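Local coordinates for probable TonB-dependent siderophore receptor PiuA (Acinetobacter baumannii, PDB 5FP1), which probably takes part in the first step of iron uptake across the outer membrane by binding iron-chelating siderophores, possibly including ferric enterobactin, at residues A[295-300]-A[323-328]; A[360-365]-A[410-415]; A[445-450]-A[458-463]. One frame throughout, in Å; residues are numbered along the deposited sequence.

Contact 1 of 3, residues A[295-300]-A[323-328]. With C8E ((hydroxyethyloxy)tri(ethyloxy)octane), chain D; C8E ((hydroxyethyloxy)tri(ethyloxy)octane), chain J.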
loop_
_atom_site.group_PDB
_atom_site.type_symbol
_atom_site.label_atom_id
_atom_site.label_comp_id
_atom_site.label_asym_id
_atom_site.label_seq_id
_atom_site.Cartn_x
_atom_site.Cartn_y
_atom_site.Cartn_z
ATOM N N SER A 295 -4.674 12.551 10.462
ATOM C CA SER A 295 -3.427 12.123 9.845
ATOM C C SER A 295 -2.586 13.342 9.485
ATOM O O SER A 295 -3.043 14.223 8.737
ATOM C CB SER A 295 -3.723 11.291 8.583
ATOM O OG SER A 295 -2.521 10.759 8.027
ATOM N N LYS A 296 -1.371 13.388 10.028
ATOM C CA LYS A 296 -0.424 14.465 9.754
ATOM C C LYS A 296 0.846 13.941 9.123
ATOM O O LYS A 296 1.300 12.853 9.440
ATOM C CB LYS A 296 -0.080 15.209 11.055
ATOM C CG LYS A 296 -1.326 15.749 11.736
ATOM C CD LYS A 296 -1.045 16.461 13.060
ATOM C CE LYS A 296 -0.278 17.741 12.825
ATOM N NZ LYS A 296 -0.557 18.745 13.894
ATOM N N ASN A 297 1.419 14.738 8.228
ATOM C CA ASN A 297 2.649 14.400 7.560
ATOM C C ASN A 297 3.421 15.690 7.377
ATOM O O ASN A 297 2.866 16.706 6.924
ATOM C CB ASN A 297 2.306 13.732 6.206
ATOM C CG ASN A 297 3.472 13.011 5.550
ATOM O OD1 ASN A 297 4.524 12.711 6.160
ATOM N ND2 ASN A 297 3.264 12.674 4.265
ATOM N N ASP A 298 4.695 15.666 7.727
ATOM C CA ASP A 298 5.529 16.862 7.705
ATOM C C ASP A 298 6.914 16.394 7.298
ATOM O O ASP A 298 7.536 15.623 8.025
ATOM C CB ASP A 298 5.542 17.496 9.107
ATOM C CG ASP A 298 6.272 18.820 9.164
ATOM O OD1 ASP A 298 6.684 19.364 8.130
ATOM O OD2 ASP A 298 6.436 19.341 10.278
ATOM N N TYR A 299 7.357 16.778 6.107
ATOM C CA TYR A 299 8.571 16.229 5.572
ATOM C C TYR A 299 9.359 17.135 4.639
ATOM O O TYR A 299 8.807 18.019 3.952
ATOM C CB TYR A 299 8.313 14.888 4.875
ATOM C CG TYR A 299 7.530 14.959 3.590
ATOM C CD1 TYR A 299 8.116 15.390 2.405
ATOM C CD2 TYR A 299 6.206 14.550 3.548
ATOM C CE1 TYR A 299 7.403 15.423 1.216
ATOM C CE2 TYR A 299 5.478 14.602 2.365
ATOM C CZ TYR A 299 6.077 15.038 1.202
ATOM O OH TYR A 299 5.320 15.103 0.043
ATOM N N VAL A 300 10.657 16.882 4.646
ATOM C CA VAL A 300 11.630 17.418 3.691
ATOM C C VAL A 300 12.574 16.280 3.333
ATOM O O VAL A 300 13.189 15.673 4.224
ATOM C CB VAL A 300 12.479 18.562 4.306
ATOM C CG1 VAL A 300 13.651 18.902 3.392
ATOM C CG2 VAL A 300 11.614 19.786 4.536
ATOM N N ALA A 323 6.356 18.633 2.010
ATOM C CA ALA A 323 4.927 18.885 2.206
ATOM C C ALA A 323 4.616 18.933 3.699
ATOM O O ALA A 323 5.329 18.353 4.514
ATOM C CB ALA A 323 4.084 17.805 1.545
ATOM N N ILE A 324 3.522 19.604 4.033
ATOM C CA ILE A 324 2.981 19.623 5.375
ATOM C C ILE A 324 1.492 19.425 5.217
ATOM O O ILE A 324 0.815 20.265 4.610
ATOM C CB ILE A 324 3.189 20.987 6.075
ATOM C CG1 ILE A 324 4.642 21.469 5.973
ATOM C CG2 ILE A 324 2.729 20.894 7.538
ATOM C CD1 ILE A 324 4.811 22.956 6.297
ATOM N N THR A 325 0.977 18.298 5.684
ATOM C CA THR A 325 -0.433 18.014 5.533
ATOM C C THR A 325 -1.070 17.720 6.880
ATOM O O THR A 325 -0.449 17.095 7.767
ATOM C CB THR A 325 -0.728 16.846 4.567
ATOM O OG1 THR A 325 -0.106 15.617 5.019
ATOM C CG2 THR A 325 -0.242 17.197 3.158
ATOM N N ASP A 326 -2.344 18.070 6.967
ATOM C CA ASP A 326 -3.134 17.797 8.174
ATOM C C ASP A 326 -4.537 17.461 7.727
ATOM O O ASP A 326 -5.244 18.299 7.161
ATOM C CB ASP A 326 -3.136 19.012 9.093
ATOM C CG ASP A 326 -3.828 18.743 10.436
ATOM O OD1 ASP A 326 -4.661 17.842 10.537
ATOM O OD2 ASP A 326 -3.552 19.475 11.389
ATOM N N SER A 327 -4.909 16.211 7.924
ATOM C CA SER A 327 -6.171 15.705 7.439
ATOM C C SER A 327 -7.038 15.138 8.565
ATOM O O SER A 327 -6.540 14.458 9.454
ATOM C CB SER A 327 -5.916 14.620 6.402
ATOM O OG SER A 327 -7.134 13.989 6.021
ATOM N N GLU A 328 -8.343 15.360 8.467
ATOM C CA GLU A 328 -9.327 14.720 9.344
ATOM C C GLU A 328 -10.419 14.088 8.514
ATOM O O GLU A 328 -10.923 14.703 7.560
ATOM C CB GLU A 328 -9.953 15.756 10.315
ATOM C CG GLU A 328 -8.887 16.364 11.199
ATOM C CD GLU A 328 -9.433 17.274 12.312
ATOM O OE1 GLU A 328 -10.662 17.494 12.403
ATOM O OE2 GLU A 328 -8.598 17.774 13.089
HETATM C C1 C8E D . -1.128 21.737 7.862
HETATM C C2 C8E D . -0.698 22.484 6.617
HETATM C C3 C8E D . -0.254 23.885 7.021
HETATM C C4 C8E D . 1.071 24.255 6.386
HETATM C C5 C8E D . 1.232 25.759 6.232
HETATM C C6 C8E D . 1.102 26.512 7.544
HETATM C C7 C8E D . 1.322 27.992 7.286
HETATM C C8 C8E D . 2.203 28.638 8.342
HETATM O O9 C8E D . 2.359 30.018 7.998
HETATM C C1 C8E J . -14.322 17.179 8.456
HETATM C C2 C8E J . -14.347 15.705 8.791
HETATM C C3 C8E J . -14.010 15.461 10.262
HETATM C C4 C8E J . -15.267 15.440 11.126
HETATM C C5 C8E J . -14.951 15.283 12.610
HETATM C C6 C8E J . -14.127 14.030 12.859
HETATM C C7 C8E J . -12.626 14.300 12.744
HETATM C C8 C8E J . -11.823 13.246 13.493
HETATM O O9 C8E J . -10.811 13.906 14.253
HETATM C C10 C8E J . -9.812 13.028 14.795
HETATM C C11 C8E J . -10.397 11.746 15.388
HETATM O O12 C8E J . -9.413 11.045 16.166
HETATM O O HOH W 1 -2.181 14.254 6.133
HETATM O O HOH W 2 0.713 13.741 3.162
#
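The methyl of Ala323 packs against the phenol of Tyr299, its CB 3.4 Å from Tyr299 CZ, while Ala323 N lies over one face of the ring near its rim. Tyr299 CG sits between its backbone N and carbonyl carbon (chi1 69°), which brings the ring back across Ala323; its OH is hydrogen-bonded to Trp501. On the other face of the sheet, Ile324 runs alongside Asp298, with CG1 3.6 Å from Asp298 OD1, an oxygen hydrogen-bonded to Tyr365 OH. A C8E tail touches this face, its C2 3.4 Å from Ile324 O. The strands form an antiparallel hairpin in the wall of the TonB-dependent receptor barrel, with Asn297 and Thr325 as a hydrogen-bonded pair whose Thr325 N to Asn297 O bond is 2.8 Å. Thr325 OG1 touches Asn297 CB at 3.3 Å and holds two waters, one shared with Ser295 O and the other with Asn297 ND2, while Asn297 OD1 takes a hydrogen bond from Gln265. Asp326 extends beside Lys296, but their salt bridge is long, NZ 4.0 Å from Asp326 OD2; Lys294 also pairs with this carboxylate. At Ser327, backbone bonds run both ways to Ser295, and Ser327 OG turns to Gln358.

Contact 2 of 3, residues A[360-365]-A[410-415]. With C8E ((hydroxyethyloxy)tri(ethyloxy)octane), chain G; C8E ((hydroxyethyloxy)tri(ethyloxy)octane), chain D.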
loop_
_atom_site.group_PDB
_atom_site.type_symbol
_atom_site.label_atom_id
_atom_site.label_comp_id
_atom_site.label_asym_id
_atom_site.label_seq_id
_atom_site.Cartn_x
_atom_site.Cartn_y
_atom_site.Cartn_z
ATOM N N THR A 360 -8.620 18.441 4.444
ATOM C CA THR A 360 -7.136 18.440 4.459
ATOM C C THR A 360 -6.634 19.836 4.226
ATOM O O THR A 360 -7.109 20.515 3.306
ATOM C CB THR A 360 -6.561 17.528 3.332
ATOM O OG1 THR A 360 -6.987 16.184 3.557
ATOM C CG2 THR A 360 -5.014 17.534 3.306
ATOM N N ASP A 361 -5.688 20.266 5.067
ATOM C CA ASP A 361 -4.871 21.443 4.818
ATOM C C ASP A 361 -3.506 21.009 4.285
ATOM O O ASP A 361 -2.907 20.065 4.802
ATOM C CB ASP A 361 -4.653 22.229 6.122
ATOM C CG ASP A 361 -5.915 22.963 6.595
ATOM O OD1 ASP A 361 -6.771 23.275 5.762
ATOM O OD2 ASP A 361 -6.020 23.270 7.796
ATOM N N LYS A 362 -3.001 21.696 3.266
ATOM C CA LYS A 362 -1.692 21.361 2.715
ATOM C C LYS A 362 -0.827 22.583 2.530
ATOM O O LYS A 362 -1.270 23.609 1.971
ATOM C CB LYS A 362 -1.834 20.629 1.365
ATOM C CG LYS A 362 -0.515 20.099 0.783
ATOM C CD LYS A 362 0.213 21.067 -0.142
ATOM C CE LYS A 362 1.538 20.495 -0.646
ATOM N NZ LYS A 362 2.338 21.412 -1.501
ATOM N N GLY A 363 0.436 22.442 2.940
ATOM C CA GLY A 363 1.465 23.450 2.688
ATOM C C GLY A 363 2.775 22.760 2.335
ATOM O O GLY A 363 2.838 21.513 2.130
ATOM N N GLY A 364 3.835 23.546 2.330
ATOM C CA GLY A 364 5.171 23.021 2.086
ATOM C C GLY A 364 6.152 24.035 2.595
ATOM O O GLY A 364 5.754 25.021 3.262
ATOM N N TYR A 365 7.421 23.837 2.272
ATOM C CA TYR A 365 8.481 24.705 2.801
ATOM C C TYR A 365 9.088 25.570 1.733
ATOM O O TYR A 365 9.349 25.107 0.603
ATOM C CB TYR A 365 9.570 23.905 3.533
ATOM C CG TYR A 365 9.084 23.326 4.844
ATOM C CD1 TYR A 365 9.015 24.102 5.998
ATOM C CD2 TYR A 365 8.658 22.008 4.924
ATOM C CE1 TYR A 365 8.551 23.579 7.189
ATOM C CE2 TYR A 365 8.204 21.480 6.106
ATOM C CZ TYR A 365 8.135 22.269 7.236
ATOM O OH TYR A 365 7.641 21.706 8.391
ATOM N N PRO A 410 1.549 27.959 3.312
ATOM C CA PRO A 410 0.285 27.273 3.009
ATOM C C PRO A 410 0.016 27.284 1.515
ATOM O O PRO A 410 0.396 28.229 0.845
ATOM C CB PRO A 410 -0.758 28.104 3.776
ATOM C CG PRO A 410 -0.185 29.499 3.752
ATOM C CD PRO A 410 1.329 29.338 3.794
ATOM N N ASP A 411 -0.604 26.226 0.980
ATOM C CA ASP A 411 -0.862 26.127 -0.460
ATOM C C ASP A 411 -2.349 26.002 -0.792
ATOM O O ASP A 411 -2.868 26.751 -1.645
ATOM C CB ASP A 411 -0.104 24.964 -1.104
ATOM C CG ASP A 411 1.402 25.143 -1.027
ATOM O OD1 ASP A 411 1.901 26.239 -1.381
ATOM O OD2 ASP A 411 2.091 24.190 -0.616
ATOM N N PHE A 412 -3.041 25.084 -0.139
ATOM C CA PHE A 412 -4.469 24.872 -0.416
ATOM C C PHE A 412 -5.135 24.075 0.668
ATOM O O PHE A 412 -4.473 23.519 1.547
ATOM C CB PHE A 412 -4.708 24.165 -1.765
ATOM C CG PHE A 412 -4.047 22.807 -1.893
ATOM C CD1 PHE A 412 -4.612 21.686 -1.338
ATOM C CD2 PHE A 412 -2.864 22.667 -2.614
ATOM C CE1 PHE A 412 -4.000 20.428 -1.458
ATOM C CE2 PHE A 412 -2.255 21.426 -2.757
ATOM C CZ PHE A 412 -2.820 20.303 -2.184
ATOM N N ASP A 413 -6.460 24.004 0.596
ATOM C CA ASP A 413 -7.192 23.011 1.383
ATOM C C ASP A 413 -8.088 22.214 0.466
ATOM O O ASP A 413 -8.355 22.630 -0.650
ATOM C CB ASP A 413 -7.984 23.594 2.557
ATOM C CG ASP A 413 -9.131 24.526 2.120
ATOM O OD1 ASP A 413 -9.772 24.300 1.086
ATOM O OD2 ASP A 413 -9.394 25.466 2.865
ATOM N N ALA A 414 -8.558 21.075 0.959
ATOM C CA ALA A 414 -9.351 20.150 0.142
ATOM C C ALA A 414 -10.398 19.452 0.969
ATOM O O ALA A 414 -10.120 19.010 2.055
ATOM C CB ALA A 414 -8.456 19.109 -0.512
ATOM N N THR A 415 -11.583 19.296 0.398
ATOM C CA THR A 415 -12.686 18.616 1.047
ATOM C C THR A 415 -13.288 17.595 0.105
ATOM O O THR A 415 -13.645 17.917 -1.033
ATOM C CB THR A 415 -13.757 19.630 1.461
ATOM O OG1 THR A 415 -13.161 20.569 2.358
ATOM C CG2 THR A 415 -14.930 18.946 2.170
HETATM C C1 C8E G . -3.442 25.555 4.117
HETATM C C2 C8E G . -4.811 26.229 4.125
HETATM C C3 C8E G . -5.052 26.991 2.832
HETATM C C4 C8E G . -6.376 27.741 2.802
HETATM C C5 C8E G . -7.019 27.710 1.416
HETATM C C6 C8E G . -7.885 28.953 1.162
HETATM C C7 C8E G . -9.283 28.872 1.766
HETATM C C8 C8E G . -10.132 30.049 1.281
HETATM O O9 C8E G . -11.408 29.601 0.822
HETATM C C1 C8E D . -1.128 21.737 7.862
HETATM C C2 C8E D . -0.698 22.484 6.617
HETATM C C3 C8E D . -0.254 23.885 7.021
HETATM C C4 C8E D . 1.071 24.255 6.386
HETATM C C5 C8E D . 1.232 25.759 6.232
HETATM C C6 C8E D . 1.102 26.512 7.544
HETATM C C7 C8E D . 1.322 27.992 7.286
HETATM C C8 C8E D . 2.203 28.638 8.342
HETATM O O9 C8E D . 2.359 30.018 7.998
HETATM O O HOH W 3 -9.205 16.181 1.997
HETATM O O HOH W 4 -8.387 25.384 5.655
#
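Thr360 and Ala414 exchange two backbone hydrogen bonds, and a water ties Thr360 OG1 to Ala414 O. Next, the side chain of Asp361 slants across that of Asp413, OD1 lying 3.4 Å from Asp413 CB. The two carboxylates are nearly coplanar, 29° apart, and one water donates to both, which would ease the repulsion between Asp361 OD1 and Asp413 OD2 at 4.5 Å; Asp413 OD1 bonds Asn449. Tails of two C8E detergent molecules lie close to this face. Lys362 marks a classic beta bulge in the barrel wall: its carbonyl oxygen accepts from both Asp411 N, at 2.9 Å, and Phe412 N, at 3.1 Å. Lys362 CB sits above one face of the Phe412 ring, 3.9 Å from the centroid, in a CH-pi contact, and a bend at chi2 (-91°) carries CG and CD across it, CD near Phe412 CE2. Beyond the ring NZ reaches Asp411 OD2 at 2.9 Å in a salt bridge, coming from above the carboxylate plane, 38° out of it. NZ also has a cation-pi partner in Trp501, and Arg409 holds Asp411 OD1. Gly363 follows, its CA only 4.0 Å from Pro410 CA, with Asp411 OD2 close to its carbonyl carbon.

Contact 3 of 3, residues A[445-450]-A[458-463]. With C8E ((hydroxyethyloxy)tri(ethyloxy)octane), chain G.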
loop_
_atom_site.group_PDB
_atom_site.type_symbol
_atom_site.label_atom_id
_atom_site.label_comp_id
_atom_site.label_asym_id
_atom_site.label_seq_id
_atom_site.Cartn_x
_atom_site.Cartn_y
_atom_site.Cartn_z
ATOM N N GLU A 445 -17.859 14.209 -4.269
ATOM C CA GLU A 445 -17.527 15.601 -4.495
ATOM C C GLU A 445 -16.154 15.955 -3.914
ATOM O O GLU A 445 -15.865 15.660 -2.751
ATOM C CB GLU A 445 -18.581 16.510 -3.878
ATOM C CG GLU A 445 -18.210 17.977 -4.042
ATOM C CD GLU A 445 -19.199 18.900 -3.347
ATOM O OE1 GLU A 445 -20.355 19.027 -3.802
ATOM O OE2 GLU A 445 -18.798 19.509 -2.358
ATOM N N ALA A 446 -15.310 16.580 -4.733
ATOM C CA ALA A 446 -14.002 17.039 -4.277
ATOM C C ALA A 446 -13.906 18.517 -4.560
ATOM O O ALA A 446 -14.176 18.965 -5.678
ATOM C CB ALA A 446 -12.886 16.291 -4.968
ATOM N N GLU A 447 -13.550 19.280 -3.538
ATOM C CA GLU A 447 -13.365 20.718 -3.692
ATOM C C GLU A 447 -12.038 21.139 -3.117
ATOM O O GLU A 447 -11.731 20.823 -1.968
ATOM C CB GLU A 447 -14.483 21.460 -2.957
ATOM C CG GLU A 447 -14.359 22.974 -3.063
ATOM C CD GLU A 447 -15.610 23.681 -2.552
ATOM O OE1 GLU A 447 -15.973 23.484 -1.390
ATOM O OE2 GLU A 447 -16.243 24.407 -3.329
ATOM N N GLN A 448 -11.269 21.896 -3.886
ATOM C CA GLN A 448 -9.978 22.334 -3.446
ATOM C C GLN A 448 -9.844 23.824 -3.637
ATOM O O GLN A 448 -10.054 24.314 -4.730
ATOM C CB GLN A 448 -8.878 21.593 -4.205
ATOM C CG GLN A 448 -8.479 20.354 -3.471
ATOM C CD GLN A 448 -7.291 19.604 -4.038
ATOM O OE1 GLN A 448 -7.373 18.409 -4.142
ATOM N NE2 GLN A 448 -6.202 20.276 -4.328
ATOM N N ASN A 449 -9.511 24.525 -2.556
ATOM C CA ASN A 449 -9.308 25.980 -2.567
ATOM C C ASN A 449 -7.815 26.322 -2.601
ATOM O O ASN A 449 -7.094 26.072 -1.626
ATOM C CB ASN A 449 -9.958 26.590 -1.322
ATOM C CG ASN A 449 -11.455 26.313 -1.260
ATOM O OD1 ASN A 449 -12.193 26.662 -2.178
ATOM N ND2 ASN A 449 -11.896 25.653 -0.204
ATOM N N PHE A 450 -7.346 26.870 -3.721
ATOM C CA PHE A 450 -5.942 27.168 -3.904
ATOM C C PHE A 450 -5.649 28.631 -3.593
ATOM O O PHE A 450 -6.309 29.525 -4.145
ATOM C CB PHE A 450 -5.530 26.917 -5.338
ATOM C CG PHE A 450 -5.645 25.482 -5.763
ATOM C CD1 PHE A 450 -4.601 24.590 -5.524
ATOM C CD2 PHE A 450 -6.793 25.015 -6.368
ATOM C CE1 PHE A 450 -4.704 23.253 -5.911
ATOM C CE2 PHE A 450 -6.913 23.686 -6.752
ATOM C CZ PHE A 450 -5.862 22.801 -6.530
ATOM N N ALA A 458 -5.837 33.138 -6.756
ATOM C CA ALA A 458 -6.587 32.156 -5.986
ATOM C C ALA A 458 -7.759 31.623 -6.797
ATOM O O ALA A 458 -8.435 32.350 -7.531
ATOM C CB ALA A 458 -7.082 32.760 -4.683
ATOM N N TYR A 459 -8.018 30.332 -6.666
ATOM C CA TYR A 459 -9.174 29.771 -7.313
ATOM C C TYR A 459 -9.630 28.516 -6.593
ATOM O O TYR A 459 -8.897 27.977 -5.756
ATOM C CB TYR A 459 -8.868 29.491 -8.788
ATOM C CG TYR A 459 -8.134 28.194 -9.064
ATOM C CD1 TYR A 459 -6.763 28.101 -8.881
ATOM C CD2 TYR A 459 -8.804 27.090 -9.560
ATOM C CE1 TYR A 459 -6.077 26.919 -9.135
ATOM C CE2 TYR A 459 -8.139 25.914 -9.823
ATOM C CZ TYR A 459 -6.775 25.835 -9.623
ATOM O OH TYR A 459 -6.117 24.669 -9.921
ATOM N N THR A 460 -10.868 28.107 -6.861
ATOM C CA THR A 460 -11.435 26.900 -6.328
ATOM C C THR A 460 -11.728 25.929 -7.470
ATOM O O THR A 460 -12.370 26.285 -8.473
ATOM C CB THR A 460 -12.725 27.206 -5.535
ATOM O OG1 THR A 460 -12.405 27.986 -4.362
ATOM C CG2 THR A 460 -13.459 25.928 -5.146
ATOM N N ALA A 461 -11.264 24.687 -7.322
ATOM C CA ALA A 461 -11.612 23.619 -8.255
ATOM C C ALA A 461 -12.591 22.683 -7.589
ATOM O O ALA A 461 -12.439 22.333 -6.404
ATOM C CB ALA A 461 -10.358 22.861 -8.688
ATOM N N LYS A 462 -13.605 22.253 -8.320
ATOM C CA LYS A 462 -14.579 21.344 -7.733
ATOM C C LYS A 462 -15.015 20.290 -8.747
ATOM O O LYS A 462 -15.323 20.600 -9.890
ATOM C CB LYS A 462 -15.802 22.116 -7.228
ATOM C CG LYS A 462 -16.831 21.216 -6.578
ATOM C CD LYS A 462 -17.773 21.982 -5.669
ATOM C CE LYS A 462 -18.731 22.840 -6.453
ATOM N NZ LYS A 462 -19.836 23.308 -5.560
ATOM N N ASN A 463 -15.050 19.046 -8.321
ATOM C CA ASN A 463 -15.606 17.969 -9.147
ATOM C C ASN A 463 -16.788 17.375 -8.428
ATOM O O ASN A 463 -16.746 17.146 -7.219
ATOM C CB ASN A 463 -14.564 16.887 -9.346
ATOM C CG ASN A 463 -15.082 15.733 -10.176
ATOM O OD1 ASN A 463 -15.559 14.740 -9.637
ATOM N ND2 ASN A 463 -15.065 15.896 -11.484
HETATM C C1 C8E G . -3.442 25.555 4.117
HETATM C C2 C8E G . -4.811 26.229 4.125
HETATM C C3 C8E G . -5.052 26.991 2.832
HETATM C C4 C8E G . -6.376 27.741 2.802
HETATM C C5 C8E G . -7.019 27.710 1.416
HETATM C C6 C8E G . -7.885 28.953 1.162
HETATM C C7 C8E G . -9.283 28.872 1.766
HETATM C C8 C8E G . -10.132 30.049 1.281
HETATM O O9 C8E G . -11.408 29.601 0.822
#
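Phe450 and Tyr459 sit at the end of a beta hairpin of the receptor's barrel, whose two segments are separated by seven residues of chain. Six backbone hydrogen bonds bind the antiparallel strands, in pairs between Ala446 and Asn463, Gln448 and Ala461, and Phe450 and Tyr459. The bond from Phe450 N to Tyr459 O is 2.8 Å, whereas the return from Tyr459 N to Phe450 O lengthens to 3.2 Å. Among the aromatic contacts, the two rings run side by side with planes 14° apart and centroids 4.6 Å apart, but slid so far that they barely overlap. Tyr459 CG lies between its backbone N and carbonyl carbon (chi1 82°), which turns the ring toward Phe450, whose CD2 lies over one face of it, 3.4 Å from Tyr459 CZ. At the phenylalanine's edge Ala461 CB packs 4.0 Å from Phe450 CE2, and Phe412 of the neighbouring strand also meets this ring. Charged side chains make looser contacts: Glu447 crosses Lys462, with OE2 3.7 Å from Lys462 CD but 4.4 Å from NZ, too far for a salt bridge. On the face of Glu447 and Lys462, Asn449 OD1 accepts a 2.6 Å hydrogen bond from Thr460 OG1, the donor in the carbonyl plane.

In the fold
The three contacts follow one another along the chain and around one side of the antiparallel beta-barrel. Contact 1 joins strands 284-304 and 315-341, contact 2 joins 346-368 and 405-428, and contact 3 joins 433-450 and 459-476, so six successive strands of the wall are sampled. Centres of contacts 1 and 2 lie about 9 Å apart, those of 2 and 3 about 12 Å, and those of 1 and 3, which do not touch, about 19 Å. Pairing of 315-341 with 346-368 and 405-428 with 433-450 makes the wall continuous, as in the plug-enclosing barrels of TonB-dependent receptors. One C8E molecule touches contacts 1 and 2, another 2 and 3, consistent with a membrane-facing outer surface.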